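Local coordinates for hypothetical 11.0 kDa protein (PDB 1TBX) that probably acts as a homodimeric winged-helix transcription factor that recognises a palindromic or pseudo-palindromic DNA target, at residues A[3-8]-A[85-90]; A[9-14]-A[78-83]; A[19-24]-A[72-77]; A[27-32]-A[38-43]; A[59-62]-A[67-70]. All coordinates share one frame; numbering follows the deposited sequence.

Overall arrangement
From the N terminus, the arm 3-8 reaches helix 71-94 in contact 1, which closes nearly the whole chain into one loop. Contact 2, inside it, sets helix 9-17 against the same long helix, and contact 3, nested again, joins the turn 19-24 to that helix nearer its start. Within this last loop lie two short closures in series: contact 4 packs helix 25-33 on helix 40-52, and contact 5 pairs side chains across the hairpin 56-61 and 64-69. No loops cross. Neighbouring contacts touch: Leu14 of contact 2 meets Phe76 of contact 3, and Leu28 of contact 4 meets Leu67 of contact 5. Contacts 1 to 3 also touch the second subunit.

Contact 1 of 5, residues A[3-8]-A[85-90]; sequences STPFFY and ETYKQI
Pro5, Phe6 and Phe7 of the N-terminal arm all close on one side chain of the long C-terminal helix, that of Tyr87. Along the helix, Glu85 comes first; it does not reach the arm but forms a salt bridge one turn on, Lys88 NZ to Glu85 OE1 at 2.7 Å, with the amine above the carboxylate plane. Tyr87 follows and carries the contact. Its CG stands anti to the backbone N (chi1 -173°), which sends the ring out from the helix to the arm. Phe6 comes over one face of that ring with its own edge, an offset edge-to-face pair with centroids 5.4 Å apart and planes at 63°; the nearest atoms are Phe6 CE1 and Tyr87 CE1, at 3.8 Å. Phe7 also presents an edge, with planes at 61°, and lies nearer the root of the tyrosine: its CE1 is 3.8 Å from Tyr87 CD2 and also packs against Tyr87 CB. At the far end of the ring, Pro5 CG lies 3.6 Å from Tyr87 OH, crossing the tyrosine at about a right angle. The hydroxyl itself is hydrogen-bonded to Lys91 NZ, one turn further along the helix. Phe76 of the second subunit meets the Tyr87 ring with planes nearly parallel, and its ring also joins Phe6 edge-to-face. Phe6, Phe7 and Tyr87 thus form an aromatic cluster, here built into the dimer interface of a winged-helix protein.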
# COMPACT_ATOMS: atom_id res chain seq x y z
N SER A 3 0.27 -10.24 -7.64
CA SER A 3 -0.97 -10.51 -6.84
C SER A 3 -1.08 -9.64 -5.54
O SER A 3 -0.08 -9.09 -5.05
CB SER A 3 -1.04 -11.99 -6.50
OG SER A 3 -0.29 -12.22 -5.33
N THR A 4 -2.30 -9.56 -4.99
CA THR A 4 -2.67 -8.56 -3.96
C THR A 4 -2.47 -7.12 -4.45
O THR A 4 -1.32 -6.70 -4.69
CB THR A 4 -1.93 -8.81 -2.62
OG1 THR A 4 -2.39 -10.06 -2.09
CG2 THR A 4 -2.36 -7.80 -1.53
N PRO A 5 -3.58 -6.40 -4.63
CA PRO A 5 -3.56 -4.92 -4.83
C PRO A 5 -3.21 -4.44 -3.44
O PRO A 5 -3.67 -5.10 -2.51
CB PRO A 5 -5.01 -4.61 -5.17
CG PRO A 5 -5.72 -5.96 -5.28
CD PRO A 5 -4.94 -6.96 -4.57
N PHE A 6 -2.48 -3.38 -3.15
CA PHE A 6 -2.48 -2.03 -3.54
C PHE A 6 -1.13 -1.83 -2.81
O PHE A 6 -0.46 -0.79 -2.91
CB PHE A 6 -3.49 -1.33 -2.63
CG PHE A 6 -4.87 -1.16 -3.22
CD1 PHE A 6 -5.76 -2.22 -3.23
CD2 PHE A 6 -5.28 0.07 -3.72
CE1 PHE A 6 -7.04 -2.06 -3.78
CE2 PHE A 6 -6.54 0.22 -4.25
CZ PHE A 6 -7.43 -0.85 -4.28
N PHE A 7 -0.78 -2.86 -2.01
CA PHE A 7 0.42 -2.95 -1.19
C PHE A 7 1.35 -4.01 -1.72
O PHE A 7 0.95 -5.12 -2.07
CB PHE A 7 0.07 -3.33 0.26
CG PHE A 7 -1.14 -2.63 0.80
CD1 PHE A 7 -2.39 -3.24 0.78
CD2 PHE A 7 -1.05 -1.33 1.30
CE1 PHE A 7 -3.53 -2.59 1.29
CE2 PHE A 7 -2.20 -0.66 1.80
CZ PHE A 7 -3.45 -1.30 1.79
N TYR A 8 2.62 -3.66 -1.79
CA TYR A 8 3.66 -4.61 -2.07
C TYR A 8 3.94 -5.44 -0.81
O TYR A 8 3.46 -5.09 0.28
CB TYR A 8 4.90 -3.84 -2.44
CG TYR A 8 4.99 -3.42 -3.87
CD1 TYR A 8 4.66 -2.11 -4.26
CD2 TYR A 8 5.46 -4.28 -4.83
CE1 TYR A 8 4.80 -1.70 -5.58
CE2 TYR A 8 5.58 -3.89 -6.13
CZ TYR A 8 5.26 -2.61 -6.51
OH TYR A 8 5.42 -2.26 -7.84
N GLU A 85 -5.49 -2.71 7.29
CA GLU A 85 -6.62 -3.05 8.10
C GLU A 85 -7.94 -2.54 7.53
O GLU A 85 -8.96 -3.24 7.60
CB GLU A 85 -6.39 -2.54 9.50
CG GLU A 85 -7.15 -3.34 10.51
CD GLU A 85 -6.52 -4.72 10.75
OE1 GLU A 85 -5.28 -4.88 10.47
OE2 GLU A 85 -7.30 -5.62 11.23
N THR A 86 -7.90 -1.31 6.99
CA THR A 86 -9.08 -0.68 6.45
C THR A 86 -9.40 -1.45 5.19
O THR A 86 -10.55 -1.76 4.93
CB THR A 86 -8.77 0.81 6.12
OG1 THR A 86 -8.44 1.51 7.32
CG2 THR A 86 -10.02 1.55 5.56
N TYR A 87 -8.36 -1.78 4.43
CA TYR A 87 -8.51 -2.64 3.26
C TYR A 87 -9.24 -3.95 3.57
O TYR A 87 -10.26 -4.23 2.94
CB TYR A 87 -7.17 -3.02 2.65
CG TYR A 87 -7.33 -3.77 1.34
CD1 TYR A 87 -8.26 -3.35 0.40
CD2 TYR A 87 -6.54 -4.89 1.05
CE1 TYR A 87 -8.42 -4.01 -0.80
CE2 TYR A 87 -6.70 -5.56 -0.16
CZ TYR A 87 -7.64 -5.12 -1.07
OH TYR A 87 -7.80 -5.74 -2.29
N LYS A 88 -8.69 -4.74 4.52
CA LYS A 88 -9.34 -5.94 5.02
C LYS A 88 -10.80 -5.72 5.33
O LYS A 88 -11.64 -6.48 4.88
CB LYS A 88 -8.67 -6.39 6.27
CG LYS A 88 -7.44 -7.23 6.14
CD LYS A 88 -7.10 -7.81 7.54
CE LYS A 88 -5.55 -7.79 7.77
NZ LYS A 88 -4.96 -7.09 9.00
N GLN A 89 -11.14 -4.66 6.07
CA GLN A 89 -12.55 -4.40 6.42
C GLN A 89 -13.39 -4.00 5.25
O GLN A 89 -14.61 -4.14 5.29
CB GLN A 89 -12.70 -3.34 7.51
CG GLN A 89 -12.24 -3.83 8.86
CD GLN A 89 -12.94 -5.15 9.28
OE1 GLN A 89 -14.18 -5.22 9.33
NE2 GLN A 89 -12.14 -6.18 9.56
N ILE A 90 -12.76 -3.44 4.22
CA ILE A 90 -13.49 -3.03 3.02
C ILE A 90 -13.83 -4.30 2.21
O ILE A 90 -14.99 -4.52 1.87
CB ILE A 90 -12.65 -1.96 2.25
CG1 ILE A 90 -13.08 -0.56 2.67
CG2 ILE A 90 -12.78 -2.14 0.76
CD1 ILE A 90 -12.13 0.51 2.18

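Contact 2 of 5, residues A[9-14]-A[78-83]; sequences PEAIVL and ISLKTA
Leu80 crosses Leu14 at about a right angle, and this pair, with Ala11 beside it, joins helix 9-17 to the long C-terminal helix in the core of the winged-helix fold. The two leucines are set differently on their helices. In Leu14, CG lies opposite the backbone N (chi1 -160°), which swings the branch across to the other helix; in Leu80, CG is instead opposite the carbonyl carbon, beside its own N. Each CB points toward the other segment, and the branches meet through one methyl: Leu80 CD1 sits 3.7 Å from Leu14 CD2 and also packs against CB and CG of the same residue. The other methyl of Leu80 turns to the preceding turn of helix 9-17, where CD2 is 4.2 Å from Ala11 CB. The small alanine side chain marks the place where the backbones come nearest, Ala11 CA and Leu80 CA being 6.7 Å apart. The side chains that meet are all apolar and buried, so the join rests on shape and on exclusion of water.

On the next layer out, Leu14 also packs on Phe76 of the same long helix and on Leu69, which brings in the hairpin. The second subunit completes the surroundings: its Phe6 packs on Ala11, and its Phe7 packs on Leu80. The CD1 methyl of Leu80 also meets one backbone atom of helix 9-17, the carbonyl oxygen of Ala11, with Leu80 CD1 to Ala11 O at 3.8 Å.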
# COMPACT_ATOMS: atom_id res chain seq x y z
N PRO A 9 4.71 -6.52 -0.94
CA PRO A 9 5.06 -7.35 0.22
C PRO A 9 5.74 -6.62 1.37
O PRO A 9 5.42 -6.85 2.54
CB PRO A 9 5.96 -8.41 -0.37
CG PRO A 9 5.37 -8.57 -1.75
CD PRO A 9 5.21 -7.10 -2.21
N GLU A 10 6.67 -5.75 1.03
CA GLU A 10 7.38 -4.97 2.03
C GLU A 10 6.39 -4.24 2.94
O GLU A 10 6.58 -4.16 4.17
CB GLU A 10 8.24 -4.01 1.26
CG GLU A 10 8.25 -4.43 -0.21
CD GLU A 10 7.99 -3.27 -1.14
OE1 GLU A 10 7.84 -2.17 -0.62
OE2 GLU A 10 7.94 -3.43 -2.38
N ALA A 11 5.31 -3.73 2.34
CA ALA A 11 4.26 -3.05 3.11
C ALA A 11 3.53 -4.02 4.04
O ALA A 11 3.35 -3.73 5.22
CB ALA A 11 3.29 -2.33 2.18
N ILE A 12 3.10 -5.17 3.54
CA ILE A 12 2.40 -6.11 4.41
C ILE A 12 3.29 -6.57 5.57
O ILE A 12 2.88 -6.48 6.74
CB ILE A 12 1.90 -7.31 3.61
CG1 ILE A 12 0.96 -6.80 2.53
CG2 ILE A 12 1.15 -8.26 4.50
CD1 ILE A 12 0.83 -7.72 1.36
N VAL A 13 4.51 -7.03 5.23
CA VAL A 13 5.44 -7.58 6.18
C VAL A 13 5.70 -6.52 7.22
O VAL A 13 5.57 -6.77 8.41
CB VAL A 13 6.72 -7.97 5.48
CG1 VAL A 13 7.78 -8.37 6.52
CG2 VAL A 13 6.46 -9.12 4.36
N LEU A 14 5.96 -5.30 6.80
CA LEU A 14 6.16 -4.23 7.76
C LEU A 14 4.98 -4.03 8.74
O LEU A 14 5.17 -3.95 9.97
CB LEU A 14 6.49 -2.93 7.00
CG LEU A 14 7.18 -1.87 7.87
CD1 LEU A 14 8.37 -2.51 8.54
CD2 LEU A 14 7.57 -0.61 7.05
N ILE A 78 2.81 1.74 11.60
CA ILE A 78 1.50 2.14 12.16
C ILE A 78 0.56 2.63 11.07
O ILE A 78 -0.59 2.17 11.00
CB ILE A 78 1.64 3.24 13.21
CG1 ILE A 78 2.41 2.74 14.44
CG2 ILE A 78 0.28 3.83 13.56
CD1 ILE A 78 3.07 3.92 15.26
N SER A 79 1.03 3.54 10.22
CA SER A 79 0.18 4.05 9.18
C SER A 79 -0.10 3.02 8.08
O SER A 79 -1.16 3.04 7.47
CB SER A 79 0.74 5.34 8.60
OG SER A 79 2.04 5.13 8.09
N LEU A 80 0.84 2.14 7.80
CA LEU A 80 0.54 1.02 6.90
C LEU A 80 -0.52 0.07 7.48
O LEU A 80 -1.39 -0.37 6.74
CB LEU A 80 1.80 0.22 6.56
CG LEU A 80 2.90 0.85 5.67
CD1 LEU A 80 4.21 -0.02 5.64
CD2 LEU A 80 2.41 1.23 4.23
N LYS A 81 -0.43 -0.24 8.78
CA LYS A 81 -1.35 -1.17 9.44
C LYS A 81 -2.78 -0.70 9.26
O LYS A 81 -3.69 -1.50 8.98
CB LYS A 81 -1.02 -1.28 10.94
CG LYS A 81 -1.89 -2.25 11.75
CD LYS A 81 -1.30 -3.70 11.91
CE LYS A 81 -1.71 -4.70 10.70
NZ LYS A 81 -2.09 -6.14 11.04
N THR A 82 -2.97 0.61 9.43
CA THR A 82 -4.26 1.27 9.39
C THR A 82 -4.87 1.17 7.97
O THR A 82 -6.01 0.78 7.80
CB THR A 82 -4.15 2.78 10.03
OG1 THR A 82 -5.32 3.56 9.79
CG2 THR A 82 -3.18 3.65 9.36
N ALA A 83 -4.05 1.46 6.96
CA ALA A 83 -4.35 1.21 5.56
C ALA A 83 -4.74 -0.27 5.22
O ALA A 83 -5.86 -0.50 4.72
CB ALA A 83 -3.22 1.70 4.69

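Contact 3 of 5, residues A[19-24]-A[72-77]; sequences DNEGIA and KGKLFA
Glu21 stretches toward Lys74 because its CG lies opposite the carbonyl carbon (chi1 -72°) and the chain runs extended beyond it, while Lys74 leaves its helix to one side of Glu21 and only its end comes close, with a bend at the last torsion (chi4 132°). The pair bridges two parts of the winged-helix fold, the turn between helices 9-17 and 25-33 and the first part of the long C-terminal helix. The two side chains cross at about a right angle, and the lysine passes along the carboxylate rather than meeting it head on. The ammonium group forms a salt bridge with one oxygen, Lys74 NZ to Glu21 OE1 at 3.4 Å, and the hydrogen bond within it is weak. This is a surface contact, so solvent probably shares in screening the charges.

The backbone that holds Glu21 in place is a type II beta turn, Asn20 to Ile23, closed by the bond from Ile23 N to Asn20 O at 3.1 Å. Gly22 takes the third position with a positive phi of 104°, where a side chain would press on the preceding carbonyl. The second half of the turn, Gly22 and Ile23, makes backbone hydrogen bonds with Leu67, fastening it to the hairpin. Both side chains of the salt bridge also pack on Leu69. The other carboxylate oxygen is beside carbon, not nitrogen: Glu21 OE2 comes to 3.2 Å from Lys74 CE.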
# COMPACT_ATOMS: atom_id res chain seq x y z
N ASP A 19 3.78 -4.46 16.58
CA ASP A 19 3.25 -5.20 17.69
C ASP A 19 3.66 -6.68 17.77
O ASP A 19 3.19 -7.39 18.68
CB ASP A 19 1.70 -5.14 17.64
CG ASP A 19 1.11 -4.25 18.74
OD1 ASP A 19 1.80 -4.03 19.76
OD2 ASP A 19 -0.03 -3.72 18.63
N ASN A 20 4.48 -7.15 16.83
CA ASN A 20 4.99 -8.51 16.92
C ASN A 20 6.48 -8.55 16.98
O ASN A 20 7.11 -9.53 16.55
CB ASN A 20 4.49 -9.36 15.76
CG ASN A 20 3.06 -9.76 15.93
OD1 ASN A 20 2.50 -10.46 15.09
ND2 ASN A 20 2.43 -9.30 17.02
N GLU A 21 7.06 -7.48 17.50
CA GLU A 21 8.50 -7.48 17.64
C GLU A 21 8.94 -8.65 18.52
O GLU A 21 8.24 -9.00 19.47
CB GLU A 21 8.97 -6.14 18.15
CG GLU A 21 8.86 -5.07 17.08
CD GLU A 21 9.07 -3.70 17.66
OE1 GLU A 21 9.98 -3.55 18.49
OE2 GLU A 21 8.28 -2.78 17.34
N GLY A 22 10.04 -9.31 18.16
CA GLY A 22 10.47 -10.49 18.89
C GLY A 22 10.16 -11.78 18.15
O GLY A 22 10.71 -12.86 18.45
N ILE A 23 9.26 -11.67 17.18
CA ILE A 23 8.77 -12.85 16.48
C ILE A 23 9.93 -13.45 15.70
O ILE A 23 10.71 -12.73 15.08
CB ILE A 23 7.58 -12.47 15.57
CG1 ILE A 23 6.99 -13.71 14.89
CG2 ILE A 23 8.00 -11.42 14.52
CD1 ILE A 23 5.43 -13.73 14.79
N ALA A 24 10.07 -14.77 15.76
CA ALA A 24 10.99 -15.42 14.85
C ALA A 24 10.51 -15.15 13.43
O ALA A 24 9.33 -15.33 13.10
CB ALA A 24 11.06 -16.91 15.12
N LYS A 72 12.24 4.45 12.41
CA LYS A 72 11.49 4.76 11.17
C LYS A 72 10.51 3.65 10.72
O LYS A 72 9.49 3.92 10.08
CB LYS A 72 12.42 5.30 10.04
CG LYS A 72 12.76 4.44 8.82
CD LYS A 72 14.19 4.74 8.35
CE LYS A 72 14.53 4.15 6.97
NZ LYS A 72 15.02 5.13 5.93
N GLY A 73 10.81 2.40 11.07
CA GLY A 73 9.88 1.32 10.81
C GLY A 73 8.66 1.42 11.70
O GLY A 73 7.53 1.22 11.23
N LYS A 74 8.87 1.74 12.99
CA LYS A 74 7.78 1.79 13.96
C LYS A 74 6.80 2.85 13.51
O LYS A 74 5.59 2.61 13.52
CB LYS A 74 8.28 2.11 15.37
CG LYS A 74 8.13 0.98 16.44
CD LYS A 74 9.06 1.25 17.65
CE LYS A 74 9.34 0.00 18.51
NZ LYS A 74 10.81 -0.26 18.85
N LEU A 75 7.32 4.01 13.10
CA LEU A 75 6.48 5.11 12.62
C LEU A 75 5.68 4.72 11.40
O LEU A 75 4.45 4.83 11.39
CB LEU A 75 7.35 6.35 12.38
CG LEU A 75 7.63 6.94 13.78
CD1 LEU A 75 8.93 7.75 13.91
CD2 LEU A 75 6.37 7.71 14.32
N PHE A 76 6.35 4.20 10.39
CA PHE A 76 5.68 3.79 9.15
C PHE A 76 4.71 2.61 9.32
O PHE A 76 3.58 2.68 8.84
CB PHE A 76 6.72 3.43 8.10
CG PHE A 76 6.21 3.46 6.69
CD1 PHE A 76 5.06 4.17 6.35
CD2 PHE A 76 6.91 2.78 5.69
CE1 PHE A 76 4.59 4.18 5.02
CE2 PHE A 76 6.47 2.78 4.35
CZ PHE A 76 5.30 3.48 4.02
N ALA A 77 5.17 1.55 9.97
CA ALA A 77 4.34 0.37 10.22
C ALA A 77 2.91 0.75 10.71
O ALA A 77 1.93 0.17 10.24
CB ALA A 77 5.04 -0.57 11.21

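Contact 4 of 5, residues A[27-32]-A[38-43]; sequences DLYKKV and MSTATF
Tyr29 and Phe43 mark the closest backbone approach, with CA atoms 6.7 Å apart, where helix 25-33 meets the first turn of helix 40-52. These are the two helices of the helix-turn-helix within the winged-helix domain, the second being probably the one that reads DNA, as in relatives.

Phe43, with its CG anti to the backbone N (chi1 171°), reaches across and lies against the flank of the first helix. Tyr29 CB sits over the middle of the Phe43 ring, 3.7 Å from the centroid and almost on the ring normal, a CH-pi contact. The Tyr29 ring then turns its edge to the same phenylalanine, an offset edge-to-face pair with planes at 69°. Round the rim of Phe43, Leu28 CD2 packs near the ring plane, 3.9 Å from CZ, and Val32 CG2 lies farther off, at the rim beside CE1.

The far end of Tyr29 carries the polar link. Its hydroxyl donates to the backbone carbonyl just ahead of the second helix, Tyr29 OH to Met38 O at 2.8 Å, tilted 19° from the carbonyl plane, while Thr40 CG2 packs against the ring, 3.7 Å from Tyr29 CE2. The residue after that carbonyl, Ser39, is the N-cap: its OG accepts from Thr42 N, although the placing of this oxygen is less certain. Nearby, Met38 is present as selenomethionine, with a chain bent at chi2. Its selenium atom, Met38 SE, rests 3.7 Å from Val32 CG1.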
# COMPACT_ATOMS: atom_id res chain seq x y z
N ASP A 27 8.07 -17.39 11.74
CA ASP A 27 6.72 -17.24 12.26
C ASP A 27 6.04 -16.01 11.72
O ASP A 27 4.82 -16.04 11.52
CB ASP A 27 6.65 -17.24 13.78
CG ASP A 27 6.95 -18.59 14.34
OD1 ASP A 27 6.75 -19.56 13.56
OD2 ASP A 27 7.44 -18.77 15.49
N LEU A 28 6.80 -14.94 11.49
CA LEU A 28 6.20 -13.75 10.90
C LEU A 28 5.74 -14.12 9.50
O LEU A 28 4.65 -13.75 9.11
CB LEU A 28 7.15 -12.55 10.85
CG LEU A 28 6.52 -11.32 10.16
CD1 LEU A 28 5.40 -10.66 11.01
CD2 LEU A 28 7.53 -10.24 9.68
N TYR A 29 6.54 -14.89 8.79
CA TYR A 29 6.09 -15.39 7.54
C TYR A 29 4.76 -16.16 7.62
O TYR A 29 3.87 -15.92 6.81
CB TYR A 29 7.11 -16.29 6.91
CG TYR A 29 6.52 -16.95 5.70
CD1 TYR A 29 6.10 -16.19 4.61
CD2 TYR A 29 6.29 -18.30 5.67
CE1 TYR A 29 5.55 -16.78 3.51
CE2 TYR A 29 5.75 -18.91 4.55
CZ TYR A 29 5.38 -18.14 3.49
OH TYR A 29 4.80 -18.70 2.41
N LYS A 30 4.64 -17.11 8.56
CA LYS A 30 3.40 -17.88 8.67
C LYS A 30 2.18 -16.98 8.85
O LYS A 30 1.14 -17.18 8.23
CB LYS A 30 3.46 -18.84 9.82
CG LYS A 30 4.25 -20.05 9.49
CD LYS A 30 4.68 -20.69 10.76
CE LYS A 30 3.90 -21.99 10.92
NZ LYS A 30 3.63 -22.35 12.35
N LYS A 31 2.33 -15.97 9.67
CA LYS A 31 1.26 -15.07 10.02
C LYS A 31 0.80 -14.23 8.82
O LYS A 31 -0.40 -14.13 8.54
CB LYS A 31 1.82 -14.14 11.08
CG LYS A 31 0.81 -13.42 11.87
CD LYS A 31 1.48 -12.84 13.12
CE LYS A 31 1.68 -13.89 14.19
NZ LYS A 31 0.45 -14.06 15.00
N VAL A 32 1.76 -13.61 8.14
CA VAL A 32 1.53 -12.79 6.97
C VAL A 32 0.80 -13.66 5.96
O VAL A 32 -0.29 -13.33 5.45
CB VAL A 32 2.88 -12.25 6.38
CG1 VAL A 32 2.74 -11.80 4.95
CG2 VAL A 32 3.39 -11.07 7.22
N MSE A 38 1.77 -15.25 0.29
CA MSE A 38 2.89 -14.99 -0.58
C MSE A 38 3.87 -16.13 -0.46
O MSE A 38 3.74 -17.01 0.42
CB MSE A 38 3.52 -13.64 -0.29
CG MSE A 38 4.59 -13.64 0.75
SE MSE A 38 4.65 -11.96 1.75
CE MSE A 38 6.29 -11.15 1.26
N SER A 39 4.83 -16.18 -1.36
CA SER A 39 5.80 -17.25 -1.26
C SER A 39 6.88 -16.81 -0.27
O SER A 39 6.94 -15.61 0.13
CB SER A 39 6.38 -17.55 -2.62
OG SER A 39 7.22 -16.51 -3.09
N THR A 40 7.69 -17.79 0.13
CA THR A 40 8.85 -17.54 0.96
C THR A 40 9.88 -16.73 0.16
O THR A 40 10.47 -15.80 0.69
CB THR A 40 9.49 -18.85 1.42
OG1 THR A 40 9.88 -19.59 0.25
CG2 THR A 40 8.46 -19.76 2.19
N ALA A 41 10.08 -17.07 -1.11
CA ALA A 41 10.89 -16.20 -1.96
C ALA A 41 10.37 -14.75 -1.81
O ALA A 41 11.11 -13.86 -1.34
CB ALA A 41 10.89 -16.66 -3.44
N THR A 42 9.11 -14.49 -2.18
CA THR A 42 8.67 -13.12 -2.07
C THR A 42 8.80 -12.58 -0.61
O THR A 42 9.27 -11.46 -0.44
CB THR A 42 7.35 -12.71 -2.91
OG1 THR A 42 6.44 -11.92 -2.10
CG2 THR A 42 6.51 -13.87 -3.55
N PHE A 43 8.47 -13.38 0.42
CA PHE A 43 8.57 -12.88 1.82
C PHE A 43 9.98 -12.47 2.21
O PHE A 43 10.15 -11.40 2.78
CB PHE A 43 8.01 -13.86 2.86
CG PHE A 43 8.29 -13.48 4.30
CD1 PHE A 43 7.33 -12.82 5.06
CD2 PHE A 43 9.52 -13.82 4.92
CE1 PHE A 43 7.58 -12.45 6.43
CE2 PHE A 43 9.80 -13.44 6.29
CZ PHE A 43 8.83 -12.77 7.04

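Contact 5 of 5, residues A[59-62]-A[67-70]; sequences RQER and LYLT
Arg59 and Tyr68 meet as a cation-pi pair across the two strands. The guanidinium lies over one face of the tyrosine ring, with Arg59 CZ 4.0 Å from the ring centroid and only 9° off the ring normal. The two groups are not stacked flat, for their planes are 45° apart. One terminal nitrogen dips closest: Arg59 NH2 is 3.5 Å from Tyr68 CG, and NE lies over the same face, nearer CD1. The CB of Arg59 does not point at the neighbouring strand; a bend at chi3 brings the end of the chain over the ring.

This pair sits on the outer side of the beta hairpin formed by strands 56-61 and 64-69, the wing of the winged-helix fold. Backbone hydrogen bonds between the antiparallel strands pair Arg59 with Arg66 and Tyr68 with Lys57. Leu67 and Leu69, flanking the tyrosine in sequence, instead pack on helix 9-17.

Among charged and polar links, Glu61 ties the group together. Its OE2 makes a salt bridge with Arg59, two residues back on the same strand, Arg59 NH1 to Glu61 OE2 at 2.8 Å, which would steady the guanidinium over the ring. The other oxygen is modelled as accepting from the tyrosine hydroxyl, but at 2.3 Å between Tyr68 OH and Glu61 OE1 the geometry is doubtful. The carboxylate plane is turned 56° from the Tyr68 ring.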
# COMPACT_ATOMS: atom_id res chain seq x y z
N ARG A 59 17.91 -9.94 14.54
CA ARG A 59 18.92 -10.52 15.46
C ARG A 59 18.74 -12.02 15.70
O ARG A 59 17.61 -12.54 15.71
CB ARG A 59 18.92 -9.81 16.81
CG ARG A 59 18.94 -8.27 16.77
CD ARG A 59 18.92 -7.60 18.16
NE ARG A 59 17.72 -6.78 18.37
CZ ARG A 59 17.31 -6.34 19.56
NH1 ARG A 59 17.98 -6.63 20.67
NH2 ARG A 59 16.21 -5.58 19.64
N GLN A 60 19.86 -12.73 15.87
CA GLN A 60 19.83 -14.12 16.33
C GLN A 60 19.79 -14.11 17.87
O GLN A 60 20.79 -13.92 18.53
CB GLN A 60 20.99 -14.94 15.74
CG GLN A 60 21.19 -16.36 16.29
CD GLN A 60 20.38 -17.46 15.57
OE1 GLN A 60 20.16 -17.42 14.35
NE2 GLN A 60 19.95 -18.45 16.34
N GLU A 61 18.59 -14.26 18.42
CA GLU A 61 18.36 -14.23 19.85
C GLU A 61 17.59 -15.48 20.25
O GLU A 61 16.73 -15.95 19.48
CB GLU A 61 17.53 -13.01 20.21
CG GLU A 61 18.33 -11.78 20.61
CD GLU A 61 17.45 -10.55 20.72
OE1 GLU A 61 16.18 -10.68 20.87
OE2 GLU A 61 18.03 -9.44 20.65
N ARG A 62 17.93 -16.03 21.43
CA ARG A 62 17.19 -17.14 22.04
C ARG A 62 16.95 -18.33 21.04
O ARG A 62 15.81 -18.80 20.85
CB ARG A 62 15.90 -16.60 22.71
CG ARG A 62 16.11 -15.32 23.55
CD ARG A 62 17.31 -15.40 24.54
NE ARG A 62 16.93 -16.17 25.73
CZ ARG A 62 17.73 -16.96 26.47
NH1 ARG A 62 19.04 -17.12 26.20
NH2 ARG A 62 17.18 -17.58 27.51
N LEU A 67 12.85 -10.52 14.55
CA LEU A 67 12.66 -9.25 13.89
C LEU A 67 12.23 -8.13 14.82
O LEU A 67 11.28 -8.29 15.63
CB LEU A 67 11.65 -9.39 12.74
CG LEU A 67 12.10 -10.44 11.72
CD1 LEU A 67 11.00 -10.72 10.76
CD2 LEU A 67 13.42 -10.07 10.98
N TYR A 68 12.91 -7.00 14.72
CA TYR A 68 12.53 -5.83 15.49
C TYR A 68 12.30 -4.71 14.53
O TYR A 68 12.73 -4.75 13.36
CB TYR A 68 13.56 -5.51 16.57
CG TYR A 68 13.74 -6.73 17.48
CD1 TYR A 68 14.50 -7.81 17.04
CD2 TYR A 68 13.05 -6.83 18.71
CE1 TYR A 68 14.63 -8.96 17.81
CE2 TYR A 68 13.17 -7.99 19.49
CZ TYR A 68 13.98 -9.05 19.04
OH TYR A 68 14.16 -10.23 19.76
N LEU A 69 11.54 -3.73 15.00
CA LEU A 69 11.24 -2.56 14.21
C LEU A 69 12.26 -1.52 14.52
O LEU A 69 12.91 -1.54 15.55
CB LEU A 69 9.85 -2.01 14.50
CG LEU A 69 8.73 -2.74 13.77
CD1 LEU A 69 7.40 -2.22 14.30
CD2 LEU A 69 8.84 -2.52 12.27
N THR A 70 12.39 -0.61 13.60
CA THR A 70 13.37 0.41 13.69
C THR A 70 12.57 1.64 14.10
O THR A 70 11.34 1.60 14.05
CB THR A 70 13.97 0.47 12.32
OG1 THR A 70 15.38 0.34 12.43
CG2 THR A 70 13.66 1.77 11.57